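PDB 1WDU: TRAS1 ORF2p from Bombyx mori, which probably nicks DNA as the N-terminal endonuclease domain of a telomere-specific non-LTR retrotransposon protein. Local coordinates for residues N156-W161 and E166-G171; S132-I137 and M175-E180; T34-I39 and L229-H234. The protein carries 1 engineered substitution. All coordinates share one frame; numbering follows the deposited sequence.

Contact 1. Residues N156-W161 and E166-G171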
# COMPACT_ATOMS: atom_id res chain seq x y z
N ASN A 156 -10.49 -4.28 1.09
CA ASN A 156 -11.66 -5.13 0.89
C ASN A 156 -12.88 -4.35 1.38
O ASN A 156 -13.68 -4.85 2.17
CB ASN A 156 -11.54 -6.44 1.69
CG ASN A 156 -10.73 -7.49 0.97
OD1 ASN A 156 -9.66 -7.89 1.43
ND2 ASN A 156 -11.23 -7.95 -0.17
N ALA A 157 -12.99 -3.11 0.93
CA ALA A 157 -14.09 -2.22 1.32
C ALA A 157 -14.39 -1.35 0.11
O ALA A 157 -13.49 -0.91 -0.60
CB ALA A 157 -13.68 -1.34 2.51
N LYS A 158 -15.67 -1.07 -0.10
CA LYS A 158 -16.08 -0.29 -1.25
C LYS A 158 -16.53 1.10 -0.92
O LYS A 158 -17.24 1.32 0.06
CB LYS A 158 -17.21 -1.02 -1.99
CG LYS A 158 -16.88 -2.47 -2.33
CD LYS A 158 -17.94 -3.10 -3.23
CE LYS A 158 -17.50 -4.49 -3.68
NZ LYS A 158 -18.35 -5.00 -4.80
N SER A 159 -16.13 2.05 -1.76
CA SER A 159 -16.52 3.43 -1.59
C SER A 159 -16.32 4.20 -2.89
O SER A 159 -15.28 4.07 -3.56
CB SER A 159 -15.71 4.11 -0.50
OG SER A 159 -16.03 5.48 -0.46
N THR A 160 -17.33 4.98 -3.26
CA THR A 160 -17.23 5.76 -4.49
C THR A 160 -16.11 6.78 -4.36
O THR A 160 -15.66 7.33 -5.36
CB THR A 160 -18.57 6.48 -4.82
OG1 THR A 160 -18.98 7.30 -3.72
CG2 THR A 160 -19.65 5.45 -5.10
N TRP A 161 -15.66 7.04 -3.13
CA TRP A 161 -14.57 7.99 -2.94
C TRP A 161 -13.26 7.47 -3.56
O TRP A 161 -12.34 8.24 -3.81
CB TRP A 161 -14.36 8.31 -1.46
CG TRP A 161 -15.40 9.23 -0.94
CD1 TRP A 161 -16.47 8.92 -0.14
CD2 TRP A 161 -15.51 10.63 -1.22
NE1 TRP A 161 -17.23 10.04 0.09
CE2 TRP A 161 -16.66 11.10 -0.56
CE3 TRP A 161 -14.74 11.54 -1.97
CZ2 TRP A 161 -17.06 12.44 -0.63
CZ3 TRP A 161 -15.14 12.87 -2.04
CH2 TRP A 161 -16.29 13.31 -1.37
N GLU A 166 -20.13 1.28 -5.43
CA GLU A 166 -20.97 1.85 -4.39
C GLU A 166 -20.24 2.02 -3.06
O GLU A 166 -19.07 1.64 -2.92
CB GLU A 166 -22.18 0.94 -4.16
CG GLU A 166 -21.81 -0.46 -3.72
CD GLU A 166 -23.03 -1.31 -3.42
OE1 GLU A 166 -23.71 -1.05 -2.40
OE2 GLU A 166 -23.31 -2.24 -4.20
N ASP A 167 -20.95 2.59 -2.08
CA ASP A 167 -20.39 2.78 -0.75
C ASP A 167 -20.94 1.71 0.17
O ASP A 167 -22.10 1.80 0.55
CB ASP A 167 -20.79 4.14 -0.16
CG ASP A 167 -20.43 5.30 -1.04
OD1 ASP A 167 -19.36 5.27 -1.69
OD2 ASP A 167 -21.23 6.26 -1.08
N ASP A 168 -20.16 0.70 0.52
CA ASP A 168 -20.69 -0.29 1.44
C ASP A 168 -20.34 0.14 2.87
O ASP A 168 -19.65 1.15 3.06
CB ASP A 168 -20.17 -1.71 1.15
CG ASP A 168 -18.66 -1.82 1.16
OD1 ASP A 168 -17.98 -1.05 1.86
OD2 ASP A 168 -18.16 -2.72 0.47
N ALA A 169 -20.81 -0.62 3.85
CA ALA A 169 -20.59 -0.29 5.25
C ALA A 169 -19.12 -0.27 5.65
O ALA A 169 -18.70 0.53 6.50
CB ALA A 169 -21.37 -1.25 6.13
N ARG A 170 -18.32 -1.14 5.05
CA ARG A 170 -16.88 -1.16 5.34
C ARG A 170 -16.23 0.12 4.80
O ARG A 170 -15.44 0.77 5.50
CB ARG A 170 -16.24 -2.41 4.73
CG ARG A 170 -16.47 -3.68 5.57
CD ARG A 170 -16.08 -4.96 4.81
NE ARG A 170 -14.64 -5.14 4.62
CZ ARG A 170 -13.79 -5.60 5.53
NH1 ARG A 170 -14.21 -5.95 6.74
NH2 ARG A 170 -12.51 -5.75 5.22
N GLY A 171 -16.59 0.50 3.57
CA GLY A 171 -16.04 1.71 2.98
C GLY A 171 -16.36 2.91 3.85
O GLY A 171 -15.50 3.78 4.07
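D168 and K158 grip each other twice. The backbone N of D168 donates to K158 O over 3.0 Å, coming from above the carbonyl plane, and K158 N returns a bond to D168 OD1, also 3.0 Å, on the syn side but out of the carboxylate plane. The D168 carboxylate reaches there because CG sits between its own backbone N and carbonyl carbon (chi1 57°). The same OD1 takes the N-H of G171, 2.7 Å away and nearly along its C-O axis, while OD2 rests against CG of the K158 side chain, which crosses that of D168 at about a right angle.

D167 makes the next grip: its OD1 accepts the backbone N of T160 at 2.6 Å and the T160 hydroxyl OG1 at 2.9 Å, the latter on the syn lone pair. At the other end, R170 bends at chi3 (71°) and brings NE within 2.6 Å of N156 O, which lies close to the guanidinium plane; NH1 is bonded to K128 O and NH2 to A155 O. At the root of this side chain, R170 CB packs on A157 CB at 3.6 Å. S159 OG accepts from W161 N, an ST turn.

D168 is the N-cap of helix 169-181, and the surrounding bonds tie that helix start to the loop after strand 149-154, where D154 and N156 match the Asp-x-Asn signature of the DNase I-like fold.

Contact 2. Residues S132-I137 and M175-E180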
# COMPACT_ATOMS: atom_id res chain seq x y z
N SER A 132 -10.85 -3.43 14.25
CA SER A 132 -9.50 -3.53 14.81
C SER A 132 -8.44 -2.97 13.87
O SER A 132 -7.43 -2.43 14.33
CB SER A 132 -9.16 -4.98 15.18
OG SER A 132 -9.21 -5.84 14.06
N TYR A 133 -8.67 -3.09 12.57
CA TYR A 133 -7.71 -2.57 11.60
C TYR A 133 -7.76 -1.04 11.56
O TYR A 133 -6.75 -0.38 11.31
CB TYR A 133 -8.02 -3.14 10.21
CG TYR A 133 -7.96 -4.65 10.16
CD1 TYR A 133 -8.80 -5.38 9.31
CD2 TYR A 133 -7.05 -5.37 10.95
CE1 TYR A 133 -8.75 -6.77 9.26
CE2 TYR A 133 -7.00 -6.76 10.90
CZ TYR A 133 -7.85 -7.45 10.05
OH TYR A 133 -7.80 -8.82 10.00
N LEU A 134 -8.94 -0.47 11.81
CA LEU A 134 -9.07 0.99 11.81
C LEU A 134 -8.32 1.55 13.02
O LEU A 134 -7.73 2.64 12.95
CB LEU A 134 -10.55 1.40 11.83
CG LEU A 134 -11.38 1.02 10.60
CD1 LEU A 134 -12.80 1.55 10.76
CD2 LEU A 134 -10.74 1.61 9.35
N GLU A 135 -8.34 0.80 14.12
CA GLU A 135 -7.64 1.20 15.35
C GLU A 135 -6.14 1.19 15.07
O GLU A 135 -5.40 2.08 15.51
CB GLU A 135 -7.93 0.23 16.50
CG GLU A 135 -9.39 0.08 16.89
CD GLU A 135 -9.60 -1.00 17.95
OE1 GLU A 135 -9.04 -2.12 17.80
OE2 GLU A 135 -10.33 -0.73 18.94
N GLN A 136 -5.68 0.19 14.33
CA GLN A 136 -4.26 0.11 13.99
C GLN A 136 -3.87 1.32 13.15
O GLN A 136 -2.76 1.85 13.30
CB GLN A 136 -3.95 -1.18 13.22
CG GLN A 136 -3.90 -2.43 14.07
CD GLN A 136 -3.76 -3.69 13.23
OE1 GLN A 136 -2.90 -3.78 12.35
NE2 GLN A 136 -4.61 -4.67 13.49
N ILE A 137 -4.78 1.77 12.29
CA ILE A 137 -4.50 2.94 11.46
C ILE A 137 -4.35 4.15 12.37
O ILE A 137 -3.43 4.94 12.21
CB ILE A 137 -5.63 3.22 10.43
CG1 ILE A 137 -5.75 2.04 9.46
CG2 ILE A 137 -5.36 4.54 9.67
CD1 ILE A 137 -4.46 1.66 8.79
N MET A 175 -13.80 5.41 5.53
CA MET A 175 -13.90 6.84 5.22
C MET A 175 -14.03 7.66 6.50
O MET A 175 -13.43 8.73 6.63
CB MET A 175 -15.12 7.13 4.32
CG MET A 175 -14.88 6.92 2.82
SD MET A 175 -13.42 7.82 2.21
CE MET A 175 -14.02 9.52 2.19
N GLY A 176 -14.82 7.16 7.45
CA GLY A 176 -15.02 7.85 8.71
C GLY A 176 -13.69 8.01 9.42
O GLY A 176 -13.35 9.08 9.92
N THR A 177 -12.93 6.92 9.45
CA THR A 177 -11.62 6.94 10.07
C THR A 177 -10.71 7.92 9.33
O THR A 177 -10.00 8.70 9.95
CB THR A 177 -11.00 5.53 10.07
OG1 THR A 177 -11.83 4.66 10.85
CG2 THR A 177 -9.60 5.54 10.64
N LEU A 178 -10.74 7.88 8.00
CA LEU A 178 -9.90 8.81 7.24
C LEU A 178 -10.23 10.24 7.63
O LEU A 178 -9.33 11.05 7.85
CB LEU A 178 -10.11 8.62 5.74
CG LEU A 178 -9.21 7.60 5.05
CD1 LEU A 178 -9.01 6.36 5.91
CD2 LEU A 178 -9.84 7.25 3.70
N GLY A 179 -11.53 10.54 7.72
CA GLY A 179 -11.97 11.88 8.09
C GLY A 179 -11.43 12.37 9.42
O GLY A 179 -11.03 13.52 9.55
N GLU A 180 -11.42 11.49 10.42
CA GLU A 180 -10.92 11.84 11.74
C GLU A 180 -9.42 12.10 11.74
O GLU A 180 -8.92 12.93 12.52
CB GLU A 180 -11.22 10.72 12.73
CG GLU A 180 -12.66 10.64 13.20
CD GLU A 180 -12.99 9.29 13.79
OE1 GLU A 180 -12.14 8.72 14.52
OE2 GLU A 180 -14.11 8.79 13.53
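L134 on helix 131-142 packs on T177 of helix 169-181, and most of this small, buried contact passes between these two side chains. Starting at the backbone, L134 CB already lies 3.6 Å from T177 OG1. CG, carried beside the backbone N and anti to the carbonyl carbon (chi1 -65°), remains at much the same range, 3.7 Å from that oxygen. Here the side chain forks. CD1, anti to CA (chi2 -178°), makes the closest approach, 3.3 Å to T177 OG1. CD2, the other branch, lies 3.6 Å from T177 OG1 and touches T177 CB more loosely. The hydroxyl oxygen thus rests against one side of the leucine, yet it has a polar mate inside its own helix: T177 OG1 is hydrogen-bonded to Q173 O one turn back.

Helix 131-142 is the crossover of a beta-alpha-beta unit joining the parallel strands 116-123 and 149-154, and helix 169-181 follows the second of these strands, so the contact joins neighbouring helices of one helical layer in the four-layered alpha/beta sandwich. With an alanine here in place of L134, CG and both methyls would go, and the T177 hydroxyl would probably face a gap, with the packing on Q173 and L174 lost as well.

T177 CG2 comes to 4.2 Å from L134 O. It also has a looser neighbour in I137, whose CG2 is 4.5 Å from T177 CG2. The I137 side chain also touches L181, while E180 forms a salt bridge to K138.

Contact 3. Residues T34-I39 and L229-H234. With PO4 (phosphate ion), chain C.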
# COMPACT_ATOMS: atom_id res chain seq x y z
N THR A 34 4.74 -12.51 -7.94
CA THR A 34 5.87 -11.84 -7.31
C THR A 34 7.05 -11.74 -8.27
O THR A 34 7.92 -10.88 -8.12
CB THR A 34 6.32 -12.54 -6.00
OG1 THR A 34 7.48 -13.33 -6.24
CG2 THR A 34 5.19 -13.41 -5.44
N ALA A 35 7.08 -12.62 -9.27
CA ALA A 35 8.13 -12.59 -10.28
C ALA A 35 7.82 -11.38 -11.16
O ALA A 35 8.69 -10.57 -11.48
CB ALA A 35 8.11 -13.87 -11.10
N GLU A 36 6.55 -11.27 -11.54
CA GLU A 36 6.09 -10.16 -12.37
C GLU A 36 6.36 -8.85 -11.65
O GLU A 36 6.81 -7.88 -12.27
CB GLU A 36 4.59 -10.28 -12.64
CG GLU A 36 4.19 -11.44 -13.53
CD GLU A 36 2.69 -11.67 -13.53
OE1 GLU A 36 2.20 -12.40 -12.64
OE2 GLU A 36 2.00 -11.10 -14.41
N LEU A 37 6.08 -8.81 -10.35
CA LEU A 37 6.30 -7.61 -9.55
C LEU A 37 7.78 -7.21 -9.65
O LEU A 37 8.09 -6.05 -9.92
CB LEU A 37 5.89 -7.88 -8.10
CG LEU A 37 5.64 -6.72 -7.12
CD1 LEU A 37 6.93 -6.33 -6.45
CD2 LEU A 37 5.00 -5.54 -7.86
N ALA A 38 8.68 -8.17 -9.47
CA ALA A 38 10.13 -7.92 -9.57
C ALA A 38 10.48 -7.34 -10.95
O ALA A 38 11.22 -6.36 -11.05
CB ALA A 38 10.91 -9.21 -9.35
N ILE A 39 9.92 -7.94 -12.00
CA ILE A 39 10.16 -7.50 -13.37
C ILE A 39 9.70 -6.08 -13.62
O ILE A 39 10.40 -5.30 -14.28
CB ILE A 39 9.49 -8.48 -14.38
CG1 ILE A 39 10.26 -9.80 -14.40
CG2 ILE A 39 9.44 -7.86 -15.78
CD1 ILE A 39 9.60 -10.87 -15.23
N LEU A 229 -0.27 -4.85 -13.94
CA LEU A 229 1.08 -4.80 -13.37
C LEU A 229 1.40 -6.21 -12.86
O LEU A 229 2.53 -6.51 -12.49
CB LEU A 229 1.14 -3.81 -12.21
CG LEU A 229 2.50 -3.56 -11.52
CD1 LEU A 229 3.43 -2.82 -12.46
CD2 LEU A 229 2.29 -2.75 -10.25
N VAL A 230 0.37 -7.06 -12.86
CA VAL A 230 0.49 -8.44 -12.41
C VAL A 230 -0.60 -9.31 -13.04
O VAL A 230 -1.26 -8.91 -14.00
CB VAL A 230 0.38 -8.53 -10.86
CG1 VAL A 230 1.62 -7.94 -10.21
CG2 VAL A 230 -0.86 -7.80 -10.38
N SER A 231 -0.76 -10.51 -12.49
CA SER A 231 -1.75 -11.46 -12.97
C SER A 231 -2.23 -12.31 -11.80
O SER A 231 -1.85 -13.48 -11.67
CB SER A 231 -1.15 -12.37 -14.05
OG SER A 231 -0.18 -13.24 -13.48
N SER A 232 -3.04 -11.72 -10.93
CA SER A 232 -3.56 -12.41 -9.77
C SER A 232 -4.89 -11.79 -9.35
O SER A 232 -5.09 -11.45 -8.18
CB SER A 232 -2.56 -12.34 -8.60
OG SER A 232 -2.43 -11.02 -8.10
N ASP A 233 -5.79 -11.64 -10.31
CA ASP A 233 -7.11 -11.05 -10.06
C ASP A 233 -7.03 -9.60 -9.61
O ASP A 233 -8.01 -8.86 -9.71
CB ASP A 233 -7.87 -11.87 -9.02
CG ASP A 233 -8.35 -13.21 -9.55
OD1 ASP A 233 -9.02 -13.94 -8.79
OD2 ASP A 233 -8.06 -13.52 -10.73
N HIS A 234 -5.88 -9.20 -9.09
CA HIS A 234 -5.67 -7.84 -8.62
C HIS A 234 -4.76 -7.10 -9.59
O HIS A 234 -3.80 -7.66 -10.10
CB HIS A 234 -5.03 -7.84 -7.23
CG HIS A 234 -6.02 -8.01 -6.11
ND1 HIS A 234 -6.86 -7.00 -5.71
CD2 HIS A 234 -6.29 -9.07 -5.32
CE1 HIS A 234 -7.61 -7.43 -4.71
NE2 HIS A 234 -7.29 -8.69 -4.45
P PO4 C . -8.00 -11.17 -1.44
O1 PO4 C . -8.90 -12.36 -0.94
O2 PO4 C . -8.16 -10.86 -2.91
O3 PO4 C . -8.12 -9.96 -0.49
O4 PO4 C . -6.56 -11.68 -1.25
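S231 OG donates a 2.7 Å hydrogen bond to E36 OE1, approaching on the syn side of the carboxylate and about 20° out of its plane. E36 reaches across from helix 31-44 with its chain extended beyond CG, and its other oxygen, OE2, lies 3.4 Å from V230 C, over the backbone that leads into the serine. The glutamate's aliphatic root also packs loosely, with E36 CB 4.5 Å from V230 CG1. S231 is held on its carbonyl side as well, where its O accepts from K30 NZ.

Three residues on, H234 presents the edge of its ring to a phosphate ion, probably picked up from the crystallisation liquor. NE2 donates to PO4 O2 over 2.8 Å with an N-H...O angle of 156°, and the oxygen lies in the ring plane. On the other ring nitrogen, ND1, weak bonds reach T193 O and D208 OD1, and F194 meets the ring edge-to-face. Y123 OH also binds the phosphate.

The run S232-D233-H234 corresponds to the Ser-Asp-His signature of DNase I-like nucleases, and its histidine beside a bound phosphate is consistent with the phosphodiester-cleaving site of that fold.

Contacts 1 and 2 are neighbours, their centres 13 Å apart, and share helix 169-181: contact 1 caps its N-terminal end and contact 2 packs its later turns. They touch through M175, whose CE lies 3.4 Å from W161 CD1, while its CG approaches S159 OG at 3.8 Å. Contact 3 stands apart, its centre about 25 Å from that of contact 1 and 28 Å from that of contact 2, across the chain's centre. Contacts 1 and 3 do not touch, their nearest atoms being about 6 Å apart, but both approach the phosphate, which H234 binds and which lies about 3 Å, nearest atoms, from the N156 side chain; both loops probably border the nuclease pocket.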